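Side-chain contacts in cyclin-dependent kinase inhibitor 3 (Homo sapiens, PDB 1FPZ), which removes phosphate from phosphotyrosine and phosphoserine or phosphothreonine residues of proteins, including the activating phosphothreonine of CDK2 in a cyclin-dependent manner: residues A[65-69]-A[70-74]; A[152-155]-A[156-160]. The protein carries 1 engineered substitution. All blocks are in the same frame, centred on the assembly; numbering follows the deposited sequence.

Contact 1. Residues A[65-69]-A[70-74]; sequences EELKS and CGIQD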
ATOM      1  N   GLU A  65     -18.030   3.130  -0.952  1.00 48.21           N
ATOM      2  CA  GLU A  65     -18.782   4.258  -0.395  1.00 48.06           C
ATOM      3  C   GLU A  65     -18.288   4.617   1.012  1.00 47.90           C
ATOM      4  O   GLU A  65     -18.174   5.789   1.368  1.00 48.22           O
ATOM      5  CB  GLU A  65     -20.262   3.902  -0.334  1.00 48.09           C
ATOM      6  CG  GLU A  65     -21.162   5.069  -0.057  1.00 49.69           C
ATOM      7  CD  GLU A  65     -21.329   5.953  -1.268  1.00 50.64           C
ATOM      8  OE1 GLU A  65     -20.356   6.632  -1.648  1.00 50.33           O
ATOM      9  OE2 GLU A  65     -22.436   5.959  -1.847  1.00 52.34           O
ATOM     10  N   GLU A  66     -18.009   3.595   1.811  1.00 47.46           N
ATOM     11  CA  GLU A  66     -17.504   3.794   3.166  1.00 46.81           C
ATOM     12  C   GLU A  66     -16.185   4.573   3.132  1.00 46.36           C
ATOM     13  O   GLU A  66     -16.002   5.545   3.872  1.00 45.86           O
ATOM     14  CB  GLU A  66     -17.269   2.434   3.827  1.00 47.87           C
ATOM     15  CG  GLU A  66     -16.285   2.478   4.967  1.00 51.12           C
ATOM     16  CD  GLU A  66     -16.927   2.732   6.317  1.00 53.09           C
ATOM     17  OE1 GLU A  66     -17.748   3.667   6.442  1.00 53.51           O
ATOM     18  OE2 GLU A  66     -16.592   1.990   7.265  1.00 55.01           O
ATOM     19  N   LEU A  67     -15.266   4.121   2.281  1.00 45.23           N
ATOM     20  CA  LEU A  67     -13.967   4.756   2.135  1.00 43.56           C
ATOM     21  C   LEU A  67     -14.139   6.178   1.655  1.00 43.98           C
ATOM     22  O   LEU A  67     -13.440   7.087   2.105  1.00 43.33           O
ATOM     23  CB  LEU A  67     -13.108   3.991   1.128  1.00 42.03           C
ATOM     24  CG  LEU A  67     -12.742   2.550   1.471  1.00 40.89           C
ATOM     25  CD1 LEU A  67     -12.189   1.870   0.222  1.00 40.74           C
ATOM     26  CD2 LEU A  67     -11.718   2.522   2.615  1.00 39.43           C
ATOM     27  N   LYS A  68     -15.062   6.361   0.717  1.00 45.22           N
ATOM     28  CA  LYS A  68     -15.347   7.670   0.158  1.00 46.93           C
ATOM     29  C   LYS A  68     -15.882   8.579   1.264  1.00 48.99           C
ATOM     30  O   LYS A  68     -15.524   9.761   1.350  1.00 48.52           O
ATOM     31  CB  LYS A  68     -16.391   7.523  -0.951  1.00 46.59           C
ATOM     32  CG  LYS A  68     -17.000   8.822  -1.422  1.00 46.54           C
ATOM     33  CD  LYS A  68     -15.989   9.700  -2.095  1.00 46.70           C
ATOM     34  CE  LYS A  68     -16.673  10.917  -2.654  1.00 48.79           C
ATOM     35  NZ  LYS A  68     -15.768  11.734  -3.491  1.00 49.81           N
ATOM     36  N   SER A  69     -16.743   8.003   2.105  1.00 50.39           N
ATOM     37  CA  SER A  69     -17.366   8.704   3.228  1.00 52.33           C
ATOM     38  C   SER A  69     -16.359   9.028   4.325  1.00 52.74           C
ATOM     39  O   SER A  69     -16.603   9.878   5.178  1.00 53.60           O
ATOM     40  CB  SER A  69     -18.483   7.837   3.817  1.00 52.13           C
ATOM     41  OG  SER A  69     -18.920   8.333   5.068  1.00 53.98           O
ATOM     42  N   CYS A  70     -15.227   8.332   4.296  1.00 52.96           N
ATOM     43  CA  CYS A  70     -14.170   8.520   5.278  1.00 52.57           C
ATOM     44  C   CYS A  70     -13.247   9.652   4.891  1.00 52.45           C
ATOM     45  O   CYS A  70     -12.486  10.140   5.721  1.00 53.62           O
ATOM     46  CB  CYS A  70     -13.313   7.263   5.410  1.00 52.49           C
ATOM     47  SG  CYS A  70     -13.953   5.944   6.451  1.00 54.72           S
ATOM     48  N   GLY A  71     -13.284  10.054   3.626  1.00 51.13           N
ATOM     49  CA  GLY A  71     -12.414  11.135   3.190  1.00 48.79           C
ATOM     50  C   GLY A  71     -11.224  10.666   2.366  1.00 47.09           C
ATOM     51  O   GLY A  71     -10.323  11.446   2.028  1.00 45.96           O
ATOM     52  N   ILE A  72     -11.213   9.383   2.039  1.00 45.34           N
ATOM     53  CA  ILE A  72     -10.137   8.819   1.243  1.00 42.94           C
ATOM     54  C   ILE A  72     -10.124   9.557  -0.083  1.00 41.64           C
ATOM     55  O   ILE A  72     -11.139   9.622  -0.767  1.00 42.22           O
ATOM     56  CB  ILE A  72     -10.379   7.339   0.941  1.00 42.90           C
ATOM     57  CG1 ILE A  72     -10.660   6.568   2.234  1.00 41.33           C
ATOM     58  CG2 ILE A  72      -9.183   6.766   0.200  1.00 41.34           C
ATOM     59  CD1 ILE A  72      -9.541   6.601   3.236  1.00 40.46           C
ATOM     60  N   GLN A  73      -8.980  10.100  -0.461  1.00 39.41           N
ATOM     61  CA  GLN A  73      -8.897  10.833  -1.715  1.00 38.54           C
ATOM     62  C   GLN A  73      -8.143  10.080  -2.807  1.00 36.73           C
ATOM     63  O   GLN A  73      -8.492  10.147  -3.982  1.00 36.59           O
ATOM     64  CB  GLN A  73      -8.223  12.173  -1.477  1.00 39.10           C
ATOM     65  CG  GLN A  73      -8.645  12.840  -0.190  1.00 39.72           C
ATOM     66  CD  GLN A  73      -8.525  14.329  -0.278  1.00 39.56           C
ATOM     67  OE1 GLN A  73      -9.403  14.991  -0.825  1.00 39.71           O
ATOM     68  NE2 GLN A  73      -7.422  14.871   0.234  1.00 40.44           N
ATOM     69  N   ASP A  74      -7.093   9.384  -2.407  1.00 34.17           N
ATOM     70  CA  ASP A  74      -6.278   8.603  -3.327  1.00 31.05           C
ATOM     71  C   ASP A  74      -6.069   7.199  -2.779  1.00 28.55           C
ATOM     72  O   ASP A  74      -5.767   7.056  -1.597  1.00 28.48           O
ATOM     73  CB  ASP A  74      -4.919   9.273  -3.506  1.00 31.92           C
ATOM     74  CG  ASP A  74      -5.000  10.580  -4.263  1.00 34.17           C
ATOM     75  OD1 ASP A  74      -5.649  11.528  -3.769  1.00 37.19           O
ATOM     76  OD2 ASP A  74      -4.402  10.663  -5.354  1.00 32.86           O
TER
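Leu67 and Ile72 meet across the end of helix 60-70, where a Schellman motif turns the chain toward strand 74-77. They are the apolar pair that such a motif brings together: Leu67 CB lies 3.7 Å from Ile72 CG1, and the two side chains slant across one another. Ile72 turns CG1 back at the helix because that branch is anti to its own carbonyl carbon (chi1 -52°), while CG2 stands anti to the backbone N. Cys70, between them in the chain, packs on the last turn, its CB 3.5 Å from Glu66 O. Leu67 and Ile72 are buried, and both also pack on Leu137 of strand 136-139, so the pair joins the helix end to the sheet. The backbone frame is the usual one for this motif. Gly71 N donates to Lys68 O at 3.2 Å, and Ile72 N reaches back to Leu67 O, although that oxygen sits too close to Ile72 in the model for its exact place to be trusted. Gly71 has the positive phi (105°) that makes the reversal; a side chain there would press against the carbonyl oxygen of Cys70, which itself accepts a hydrogen bond from Lys135 NZ. Cys70 SG, anti to its own carbonyl carbon, lies 3.3 Å from Glu66 O.

Contact 2. Residues A[152-155]-A[156-160]; sequences ACLL and LYLSD
Tyr157 N donates to Cys153 O at 2.7 Å, the shortest backbone hydrogen bond in this last part of helix 146-158, and moderately bent at 146°. The helix follows the phosphate-binding loop in the protein-tyrosine phosphatase fold, and the contact lies toward its far end. Tyr157 CB also rests 3.2 Å from Cys153 O, while the rest of the side chain reaches Met123, Glu124 and Thr127 of helix 116-131. One turn apart, Leu154 and Leu158 lie alongside each other, extended in one direction. Leu154, with CG anti to its backbone nitrogen (chi1 177°), sets that CG 4.0 Å from Leu158 CD1. Leu156 turns back over the preceding turn instead: its CD2 comes within 3.5 Å of Ala152 O and its CD1 within 3.7 Å of the same oxygen, which also accepts the hydrogen bond from Leu156 N. A nearly eclipsed chi2 of 14° goes with both methyls lying against that oxygen. The side chain also packs on Ala167, Ile162 and Leu189, and an alanine here would probably open a gap among these three helical and loop neighbours and strip the apolar cover from Ala152 O. At Ser159 the helix gives out: Ser159 N makes weak bonds to Leu155 O and Leu156 O, and Ser159 OG takes a hydrogen bond from Thr161 N. Across the turn, then, the main chain supplies the hydrogen bonds and the side chains contribute carbon contacts, some against carbonyl oxygens, while also joining this helix to its neighbours.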
ATOM      1  N   ALA A 152       7.238   0.517   3.955  1.00 26.23           N
ATOM      2  CA  ALA A 152       8.585   0.520   4.513  1.00 26.56           C
ATOM      3  C   ALA A 152       9.571   1.141   3.532  1.00 27.30           C
ATOM      4  O   ALA A 152      10.550   1.774   3.930  1.00 29.76           O
ATOM      5  CB  ALA A 152       8.987  -0.872   4.868  1.00 26.68           C
ATOM      6  N   CYS A 153       9.321   0.955   2.246  1.00 27.28           N
ATOM      7  CA  CYS A 153      10.181   1.571   1.246  1.00 28.30           C
ATOM      8  C   CYS A 153      10.044   3.099   1.322  1.00 26.85           C
ATOM      9  O   CYS A 153      11.025   3.818   1.200  1.00 27.76           O
ATOM     10  CB  CYS A 153       9.784   1.094  -0.149  1.00 30.61           C
ATOM     11  SG  CYS A 153      10.804  -0.212  -0.773  1.00 32.75           S
ATOM     12  N   LEU A 154       8.815   3.581   1.526  1.00 26.60           N
ATOM     13  CA  LEU A 154       8.539   5.025   1.601  1.00 25.56           C
ATOM     14  C   LEU A 154       9.277   5.644   2.801  1.00 26.56           C
ATOM     15  O   LEU A 154       9.734   6.771   2.723  1.00 27.44           O
ATOM     16  CB  LEU A 154       7.023   5.289   1.709  1.00 23.91           C
ATOM     17  CG  LEU A 154       6.575   6.772   1.877  1.00 23.96           C
ATOM     18  CD1 LEU A 154       6.621   7.490   0.536  1.00 20.00           C
ATOM     19  CD2 LEU A 154       5.135   6.869   2.420  1.00 21.69           C
ATOM     20  N   LEU A 155       9.388   4.909   3.905  1.00 27.82           N
ATOM     21  CA  LEU A 155      10.098   5.426   5.078  1.00 29.84           C
ATOM     22  C   LEU A 155      11.577   5.594   4.714  1.00 32.05           C
ATOM     23  O   LEU A 155      12.154   6.640   4.986  1.00 33.58           O
ATOM     24  CB  LEU A 155       9.944   4.495   6.289  1.00 28.11           C
ATOM     25  CG  LEU A 155       8.504   4.427   6.816  1.00 28.64           C
ATOM     26  CD1 LEU A 155       8.427   3.490   7.996  1.00 24.91           C
ATOM     27  CD2 LEU A 155       8.039   5.848   7.217  1.00 27.82           C
ATOM     28  N   LEU A 156      12.185   4.574   4.100  1.00 33.34           N
ATOM     29  CA  LEU A 156      13.586   4.679   3.686  1.00 33.77           C
ATOM     30  C   LEU A 156      13.706   5.809   2.678  1.00 35.32           C
ATOM     31  O   LEU A 156      14.685   6.560   2.656  1.00 36.14           O
ATOM     32  CB  LEU A 156      14.052   3.398   3.010  1.00 33.11           C
ATOM     33  CG  LEU A 156      14.413   2.141   3.789  1.00 33.28           C
ATOM     34  CD1 LEU A 156      13.949   2.182   5.234  1.00 34.79           C
ATOM     35  CD2 LEU A 156      13.798   0.991   3.060  1.00 33.77           C
ATOM     36  N   TYR A 157      12.689   5.913   1.835  1.00 36.10           N
ATOM     37  CA  TYR A 157      12.654   6.916   0.792  1.00 36.03           C
ATOM     38  C   TYR A 157      12.670   8.326   1.357  1.00 36.51           C
ATOM     39  O   TYR A 157      13.480   9.149   0.934  1.00 37.28           O
ATOM     40  CB  TYR A 157      11.410   6.687  -0.074  1.00 34.68           C
ATOM     41  CG  TYR A 157      11.359   7.529  -1.326  1.00 32.68           C
ATOM     42  CD1 TYR A 157      12.161   7.230  -2.436  1.00 33.13           C
ATOM     43  CD2 TYR A 157      10.517   8.635  -1.393  1.00 31.50           C
ATOM     44  CE1 TYR A 157      12.119   8.032  -3.587  1.00 31.86           C
ATOM     45  CE2 TYR A 157      10.458   9.428  -2.514  1.00 32.14           C
ATOM     46  CZ  TYR A 157      11.255   9.129  -3.612  1.00 32.81           C
ATOM     47  OH  TYR A 157      11.135   9.919  -4.728  1.00 31.90           O
ATOM     48  N   LEU A 158      11.797   8.608   2.322  1.00 37.44           N
ATOM     49  CA  LEU A 158      11.745   9.950   2.904  1.00 38.88           C
ATOM     50  C   LEU A 158      12.761  10.218   4.019  1.00 41.05           C
ATOM     51  O   LEU A 158      12.835  11.327   4.524  1.00 40.68           O
ATOM     52  CB  LEU A 158      10.333  10.263   3.415  1.00 36.26           C
ATOM     53  CG  LEU A 158       9.211  10.384   2.385  1.00 34.38           C
ATOM     54  CD1 LEU A 158       7.868  10.307   3.077  1.00 32.04           C
ATOM     55  CD2 LEU A 158       9.338  11.696   1.622  1.00 34.45           C
ATOM     56  N   SER A 159      13.526   9.209   4.422  1.00 44.73           N
ATOM     57  CA  SER A 159      14.541   9.411   5.462  1.00 48.18           C
ATOM     58  C   SER A 159      15.863   8.751   5.097  1.00 51.72           C
ATOM     59  O   SER A 159      15.902   7.630   4.601  1.00 52.38           O
ATOM     60  CB  SER A 159      14.087   8.860   6.811  1.00 45.90           C
ATOM     61  OG  SER A 159      15.123   9.029   7.762  1.00 42.82           O
ATOM     62  N   ASP A 160      16.957   9.437   5.363  1.00 55.21           N
ATOM     63  CA  ASP A 160      18.240   8.872   5.028  1.00 58.68           C
ATOM     64  C   ASP A 160      18.923   8.345   6.278  1.00 59.55           C
ATOM     65  O   ASP A 160      20.034   7.820   6.220  1.00 59.74           O
ATOM     66  CB  ASP A 160      19.065   9.938   4.311  1.00 61.61           C
ATOM     67  CG  ASP A 160      18.392  10.403   3.018  1.00 64.34           C
ATOM     68  OD1 ASP A 160      18.592  11.577   2.617  1.00 65.51           O
ATOM     69  OD2 ASP A 160      17.660   9.582   2.403  1.00 64.46           O
TER

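Read from the N terminus, the two contacts come in series, neither nested nor crossed, and each is made within one continuous run of chain at a helix end. Contact 1 closes the turn out of helix 60-70 and delivers the chain to strand 74-77 of the mixed sheet. Strand 136-139, on which contact 1 packs, comes later and leads on to helix 146-158, where contact 2 forms at the last turns and opens the way to helix 164-175. Contact 1 thus ties a helix to the sheet, whereas contact 2 belongs to packing between helices 116-131, 146-158, 164-175 and 183-189. Their centres lie 26 Å apart, and they do not touch.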